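PDB 4TUF: major extracellular endoglucanase from Xanthomonas campestris pv. campestris, which catalyses the internal hydrolysis of beta-1,4-glucosidic linkages in cellulose, lichenin and cereal beta-glucans, here as the family 5 catalytic domain of a longer protein. Local coordinates for residues 38-43 against 328-333; 44-49 against 97-102. All coordinates share one frame; numbering follows the deposited sequence.

Contact 1: residues 38-43 against 328-333; sequences WARNWK and DWTSVR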
loop_
_atom_site.group_PDB
_atom_site.type_symbol
_atom_site.label_atom_id
_atom_site.label_comp_id
_atom_site.label_asym_id
_atom_site.label_seq_id
_atom_site.Cartn_x
_atom_site.Cartn_y
_atom_site.Cartn_z
ATOM N N TRP A 38 -22.573 -1.976 -2.252
ATOM C CA TRP A 38 -23.951 -1.849 -1.779
ATOM C C TRP A 38 -24.524 -0.513 -2.233
ATOM O O TRP A 38 -25.738 -0.337 -2.303
ATOM C CB TRP A 38 -24.037 -1.971 -0.251
ATOM C CG TRP A 38 -23.122 -1.040 0.495
ATOM C CD1 TRP A 38 -23.392 0.239 0.885
ATOM C CD2 TRP A 38 -21.791 -1.323 0.944
ATOM N NE1 TRP A 38 -22.311 0.772 1.547
ATOM C CE2 TRP A 38 -21.316 -0.167 1.599
ATOM C CE3 TRP A 38 -20.954 -2.441 0.857
ATOM C CZ2 TRP A 38 -20.040 -0.096 2.160
ATOM C CZ3 TRP A 38 -19.685 -2.369 1.415
ATOM C CH2 TRP A 38 -19.241 -1.204 2.056
ATOM N N ALA A 39 -23.637 0.423 -2.553
ATOM C CA ALA A 39 -24.041 1.784 -2.878
ATOM C C ALA A 39 -23.748 2.156 -4.331
ATOM O O ALA A 39 -24.408 3.025 -4.900
ATOM C CB ALA A 39 -23.353 2.762 -1.943
ATOM N N ARG A 40 -22.760 1.492 -4.926
ATOM C CA ARG A 40 -22.272 1.860 -6.253
ATOM C C ARG A 40 -22.077 0.658 -7.174
ATOM O O ARG A 40 -21.978 -0.481 -6.717
ATOM C CB ARG A 40 -20.943 2.616 -6.134
ATOM C CG ARG A 40 -20.989 3.855 -5.253
ATOM C CD ARG A 40 -21.709 5.008 -5.935
ATOM N NE ARG A 40 -21.166 5.305 -7.260
ATOM C CZ ARG A 40 -20.024 5.953 -7.480
ATOM N NH1 ARG A 40 -19.285 6.373 -6.464
ATOM N NH2 ARG A 40 -19.615 6.176 -8.721
ATOM N N ASN A 41 -22.021 0.927 -8.475
ATOM C CA ASN A 41 -21.622 -0.070 -9.462
ATOM C C ASN A 41 -20.105 -0.095 -9.575
ATOM O O ASN A 41 -19.476 0.952 -9.730
ATOM C CB ASN A 41 -22.258 0.230 -10.819
ATOM C CG ASN A 41 -21.718 -0.655 -11.922
ATOM O OD1 ASN A 41 -20.799 -0.275 -12.645
ATOM N ND2 ASN A 41 -22.287 -1.845 -12.056
ATOM N N TRP A 42 -19.519 -1.284 -9.490
ATOM C CA TRP A 42 -18.064 -1.408 -9.363
ATOM C C TRP A 42 -17.321 -0.790 -10.548
ATOM O O TRP A 42 -16.314 -0.112 -10.366
ATOM C CB TRP A 42 -17.664 -2.881 -9.201
ATOM C CG TRP A 42 -17.897 -3.707 -10.427
ATOM C CD1 TRP A 42 -19.086 -4.239 -10.856
ATOM C CD2 TRP A 42 -16.915 -4.093 -11.391
ATOM N NE1 TRP A 42 -18.897 -4.933 -12.030
ATOM C CE2 TRP A 42 -17.574 -4.855 -12.379
ATOM C CE3 TRP A 42 -15.542 -3.868 -11.515
ATOM C CZ2 TRP A 42 -16.902 -5.391 -13.473
ATOM C CZ3 TRP A 42 -14.879 -4.399 -12.599
ATOM C CH2 TRP A 42 -15.556 -5.153 -13.564
ATOM N N LYS A 43 -17.830 -1.018 -11.755
ATOM C CA LYS A 43 -17.212 -0.488 -12.965
ATOM C C LYS A 43 -17.289 1.039 -12.991
ATOM O O LYS A 43 -16.324 1.709 -13.363
ATOM C CB LYS A 43 -17.884 -1.073 -14.209
ATOM C CG LYS A 43 -16.933 -1.563 -15.288
ATOM C CD LYS A 43 -17.647 -1.637 -16.635
ATOM C CE LYS A 43 -16.945 -2.569 -17.620
ATOM N NZ LYS A 43 -17.161 -4.008 -17.283
ATOM N N ASP A 328 -21.639 9.036 1.549
ATOM C CA ASP A 328 -22.692 8.739 0.578
ATOM C C ASP A 328 -22.145 7.937 -0.604
ATOM O O ASP A 328 -22.892 7.559 -1.505
ATOM C CB ASP A 328 -23.362 10.026 0.080
ATOM C CG ASP A 328 -22.366 11.052 -0.434
ATOM O OD1 ASP A 328 -21.168 10.720 -0.590
ATOM O OD2 ASP A 328 -22.786 12.198 -0.693
ATOM N N TRP A 329 -20.836 7.705 -0.594
ATOM C CA TRP A 329 -20.157 6.900 -1.608
ATOM C C TRP A 329 -20.217 7.497 -3.008
ATOM O O TRP A 329 -19.917 6.814 -3.986
ATOM C CB TRP A 329 -20.732 5.484 -1.625
ATOM C CG TRP A 329 -20.175 4.652 -0.538
ATOM C CD1 TRP A 329 -20.688 4.482 0.717
ATOM C CD2 TRP A 329 -18.965 3.891 -0.589
ATOM N NE1 TRP A 329 -19.870 3.649 1.448
ATOM C CE2 TRP A 329 -18.806 3.274 0.669
ATOM C CE3 TRP A 329 -18.003 3.668 -1.576
ATOM C CZ2 TRP A 329 -17.723 2.451 0.962
ATOM C CZ3 TRP A 329 -16.928 2.850 -1.283
ATOM C CH2 TRP A 329 -16.798 2.249 -0.025
ATOM N N THR A 330 -20.586 8.773 -3.101
ATOM C CA THR A 330 -20.679 9.441 -4.392
ATOM C C THR A 330 -19.948 10.781 -4.407
ATOM O O THR A 330 -19.402 11.176 -5.432
ATOM C CB THR A 330 -22.148 9.671 -4.799
ATOM O OG1 THR A 330 -22.872 10.224 -3.695
ATOM C CG2 THR A 330 -22.797 8.361 -5.202
ATOM N N SER A 331 -19.933 11.474 -3.273
ATOM C CA SER A 331 -19.349 12.814 -3.208
ATOM C C SER A 331 -17.837 12.765 -2.985
ATOM O O SER A 331 -17.339 11.955 -2.202
ATOM C CB SER A 331 -20.015 13.630 -2.102
ATOM O OG SER A 331 -21.427 13.566 -2.203
ATOM N N VAL A 332 -17.113 13.645 -3.670
ATOM C CA VAL A 332 -15.656 13.635 -3.624
ATOM C C VAL A 332 -15.091 14.771 -2.773
ATOM O O VAL A 332 -15.476 15.926 -2.921
ATOM C CB VAL A 332 -15.052 13.715 -5.049
ATOM C CG1 VAL A 332 -13.534 13.854 -4.989
ATOM C CG2 VAL A 332 -15.442 12.490 -5.855
ATOM N N ARG A 333 -14.172 14.420 -1.878
ATOM C CA ARG A 333 -13.465 15.385 -1.045
ATOM C C ARG A 333 -12.471 16.195 -1.872
ATOM O O ARG A 333 -11.334 15.776 -2.073
ATOM C CB ARG A 333 -12.739 14.668 0.099
ATOM C CG ARG A 333 -13.653 14.018 1.128
ATOM C CD ARG A 333 -13.149 14.302 2.537
ATOM N NE ARG A 333 -12.876 15.729 2.722
ATOM C CZ ARG A 333 -12.220 16.242 3.759
ATOM N NH1 ARG A 333 -11.761 15.448 4.717
ATOM N NH2 ARG A 333 -12.019 17.550 3.836
#
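Trp38 presents the edge of its indole to the face of Trp329: the five-membered ring centroids lie 5.1 Å apart and the planes stand at 80°, which meets the definition of a T-shaped pair. The benzo halves also touch, Trp38 CZ2 coming within 3.6 Å of Trp329 CZ2. With CG set between the backbone N and the carbonyl carbon (chi1 53°), the Trp38 indole is carried across to Trp329. The methyl of Ala39 follows, CB packing on Trp329 CB at 3.8 Å. In the TIM barrel of this glycoside hydrolase these residues belong to the loop leading into helix 42-51, while 328-333 is the end of the loop between strand 309-311 and helix 334-344, so the contact joins early and late parts of the barrel near the surface. Arg40 supplies the polar link: NH1 donates to Trp329 O at 2.6 Å with an N-H...O angle of 148°, and the acceptor sits at the guanidinium edge. Bends at chi2 and chi3 fold the arginine chain across Thr330, whose CG2 is 3.6 Å from Arg40 CD. The same NH1 also bonds to Gln48 OE1 on helix 42-51.

Contact 2: residues 44-49 against 97-102; sequences DMIVQM and AEFNAR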
loop_
_atom_site.group_PDB
_atom_site.type_symbol
_atom_site.label_atom_id
_atom_site.label_comp_id
_atom_site.label_asym_id
_atom_site.label_seq_id
_atom_site.Cartn_x
_atom_site.Cartn_y
_atom_site.Cartn_z
ATOM N N ASP A 44 -18.434 1.586 -12.589
ATOM C CA ASP A 44 -18.622 3.034 -12.575
ATOM C C ASP A 44 -17.755 3.711 -11.518
ATOM O O ASP A 44 -17.284 4.828 -11.715
ATOM C CB ASP A 44 -20.096 3.383 -12.351
ATOM C CG ASP A 44 -20.950 3.131 -13.587
ATOM O OD1 ASP A 44 -20.453 2.473 -14.531
ATOM O OD2 ASP A 44 -22.117 3.585 -13.614
ATOM N N MET A 45 -17.540 3.032 -10.398
ATOM C CA MET A 45 -16.698 3.571 -9.339
ATOM C C MET A 45 -15.225 3.612 -9.766
ATOM O O MET A 45 -14.480 4.512 -9.383
ATOM C CB MET A 45 -16.866 2.751 -8.059
ATOM C CG MET A 45 -16.276 3.407 -6.826
ATOM S SD MET A 45 -17.044 2.854 -5.293
ATOM C CE MET A 45 -16.612 1.124 -5.300
ATOM N N ILE A 46 -14.805 2.637 -10.564
ATOM C CA ILE A 46 -13.451 2.646 -11.105
ATOM C C ILE A 46 -13.303 3.783 -12.111
ATOM O O ILE A 46 -12.324 4.526 -12.082
ATOM C CB ILE A 46 -13.100 1.302 -11.772
ATOM C CG1 ILE A 46 -12.891 0.223 -10.708
ATOM C CG2 ILE A 46 -11.857 1.435 -12.641
ATOM C CD1 ILE A 46 -12.686 -1.156 -11.284
ATOM N N VAL A 47 -14.291 3.909 -12.992
ATOM C CA VAL A 47 -14.330 4.971 -13.989
ATOM C C VAL A 47 -14.170 6.334 -13.330
ATOM O O VAL A 47 -13.491 7.217 -13.858
ATOM C CB VAL A 47 -15.654 4.928 -14.794
ATOM C CG1 VAL A 47 -15.934 6.260 -15.478
ATOM C CG2 VAL A 47 -15.625 3.796 -15.807
ATOM N N GLN A 48 -14.778 6.491 -12.157
ATOM C CA GLN A 48 -14.742 7.763 -11.448
ATOM C C GLN A 48 -13.365 8.075 -10.877
ATOM O O GLN A 48 -12.915 9.216 -10.928
ATOM C CB GLN A 48 -15.765 7.788 -10.317
ATOM C CG GLN A 48 -15.902 9.163 -9.696
ATOM C CD GLN A 48 -16.888 9.204 -8.557
ATOM O OE1 GLN A 48 -17.231 8.171 -7.979
ATOM N NE2 GLN A 48 -17.354 10.407 -8.223
ATOM N N MET A 49 -12.699 7.067 -10.327
ATOM C CA MET A 49 -11.436 7.315 -9.654
ATOM C C MET A 49 -10.333 7.580 -10.674
ATOM O O MET A 49 -9.354 8.254 -10.367
ATOM C CB MET A 49 -11.070 6.153 -8.713
ATOM C CG MET A 49 -10.509 4.906 -9.353
ATOM S SD MET A 49 -10.069 3.683 -8.092
ATOM C CE MET A 49 -11.653 2.917 -7.755
ATOM N N ALA A 97 -8.824 -7.063 -14.263
ATOM C CA ALA A 97 -8.974 -6.986 -15.712
ATOM C C ALA A 97 -9.519 -5.624 -16.141
ATOM O O ALA A 97 -9.196 -5.130 -17.224
ATOM C CB ALA A 97 -9.882 -8.111 -16.214
ATOM N N GLU A 98 -10.346 -5.022 -15.288
ATOM C CA GLU A 98 -10.948 -3.725 -15.591
ATOM C C GLU A 98 -9.931 -2.599 -15.459
ATOM O O GLU A 98 -9.840 -1.734 -16.332
ATOM C CB GLU A 98 -12.147 -3.453 -14.681
ATOM C CG GLU A 98 -12.726 -2.048 -14.823
ATOM C CD GLU A 98 -13.351 -1.797 -16.184
ATOM O OE1 GLU A 98 -13.588 -2.774 -16.930
ATOM O OE2 GLU A 98 -13.612 -0.615 -16.506
ATOM N N PHE A 99 -9.177 -2.608 -14.360
ATOM C CA PHE A 99 -8.055 -1.689 -14.191
ATOM C C PHE A 99 -7.104 -1.783 -15.377
ATOM O O PHE A 99 -6.624 -0.772 -15.888
ATOM C CB PHE A 99 -7.292 -1.992 -12.901
ATOM C CG PHE A 99 -8.003 -1.555 -11.654
ATOM C CD1 PHE A 99 -8.529 -0.277 -11.549
ATOM C CD2 PHE A 99 -8.150 -2.426 -10.583
ATOM C CE1 PHE A 99 -9.185 0.124 -10.399
ATOM C CE2 PHE A 99 -8.807 -2.030 -9.430
ATOM C CZ PHE A 99 -9.324 -0.754 -9.337
ATOM N N ASN A 100 -6.846 -3.012 -15.811
ATOM C CA ASN A 100 -5.921 -3.267 -16.905
ATOM C C ASN A 100 -6.415 -2.686 -18.220
ATOM O O ASN A 100 -5.641 -2.102 -18.974
ATOM C CB ASN A 100 -5.684 -4.770 -17.050
ATOM C CG ASN A 100 -4.680 -5.100 -18.131
ATOM O OD1 ASN A 100 -3.471 -4.962 -17.935
ATOM N ND2 ASN A 100 -5.176 -5.551 -19.280
ATOM N N ALA A 101 -7.709 -2.846 -18.486
ATOM C CA ALA A 101 -8.313 -2.345 -19.719
ATOM C C ALA A 101 -8.358 -0.820 -19.749
ATOM O O ALA A 101 -8.329 -0.215 -20.818
ATOM C CB ALA A 101 -9.712 -2.911 -19.890
ATOM N N ARG A 102 -8.423 -0.203 -18.575
ATOM C CA ARG A 102 -8.454 1.254 -18.486
ATOM C C ARG A 102 -7.054 1.864 -18.434
ATOM O O ARG A 102 -6.897 3.085 -18.531
ATOM C CB ARG A 102 -9.253 1.697 -17.263
ATOM C CG ARG A 102 -10.715 1.322 -17.328
ATOM C CD ARG A 102 -11.541 2.284 -16.516
ATOM N NE ARG A 102 -11.505 3.622 -17.095
ATOM C CZ ARG A 102 -12.364 4.057 -18.007
ATOM N NH1 ARG A 102 -13.327 3.257 -18.440
ATOM N NH2 ARG A 102 -12.262 5.289 -18.485
#
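Ile46 carries the dense part of this helix-helix packing, in which two outer helices of the TIM barrel, 42-51 and 88-102, lie side by side. Over the short segments their axes approach to 10.8 Å and run in the same general direction, 40° apart. The Ile46 CD1 methyl sits over one face of the Phe99 ring, 4.1 Å from the centroid and 23° off the normal, a CH-pi contact displaced toward the rim. That methyl also meets the aliphatic part of Glu98, with Ile46 CD1 and Glu98 CG 3.6 Å apart. Met49 approaches the same ring differently: its SD lies near the ring plane, at the edge, 4.3 Å from Phe99 CE1. Both Met49 and Phe99 also rest on Val57 of strand 56-61, which places this side of the interface against the barrel wall. Toward solvent the packing thins to Val47 and Arg102. There the arginine chain, bent at chi3 (66°), passes Ile46, with Arg102 CD 4.0 Å from Ile46 CG2, and its NE is bonded to Gln50 OE1 on helix 42-51. Exposed Val47 lays its CG2 methyl over one face of the Arg102 guanidinium, 3.5 Å from NH1.

How the contacts relate
The centres of contacts 1 and 2 are about 13 Å apart, on the same side of the chain's centre, and segments 38-43 and 44-49 form one continuous piece of chain. Contact 1 is made by the loop that runs into helix 42-51; contact 2 is made by the body of that helix. Along the chain, 97-102 falls between 38-49 and 328-333, so contact 2 is local, joining helices that flank strand 56-61, whereas contact 1 joins segments 285 positions apart. The two meet directly where Trp42 CZ3 packs 3.6 Å from Glu98 CB. The loop and helix together thus meet the late loop at one end and the neighbouring helix 88-102 further on.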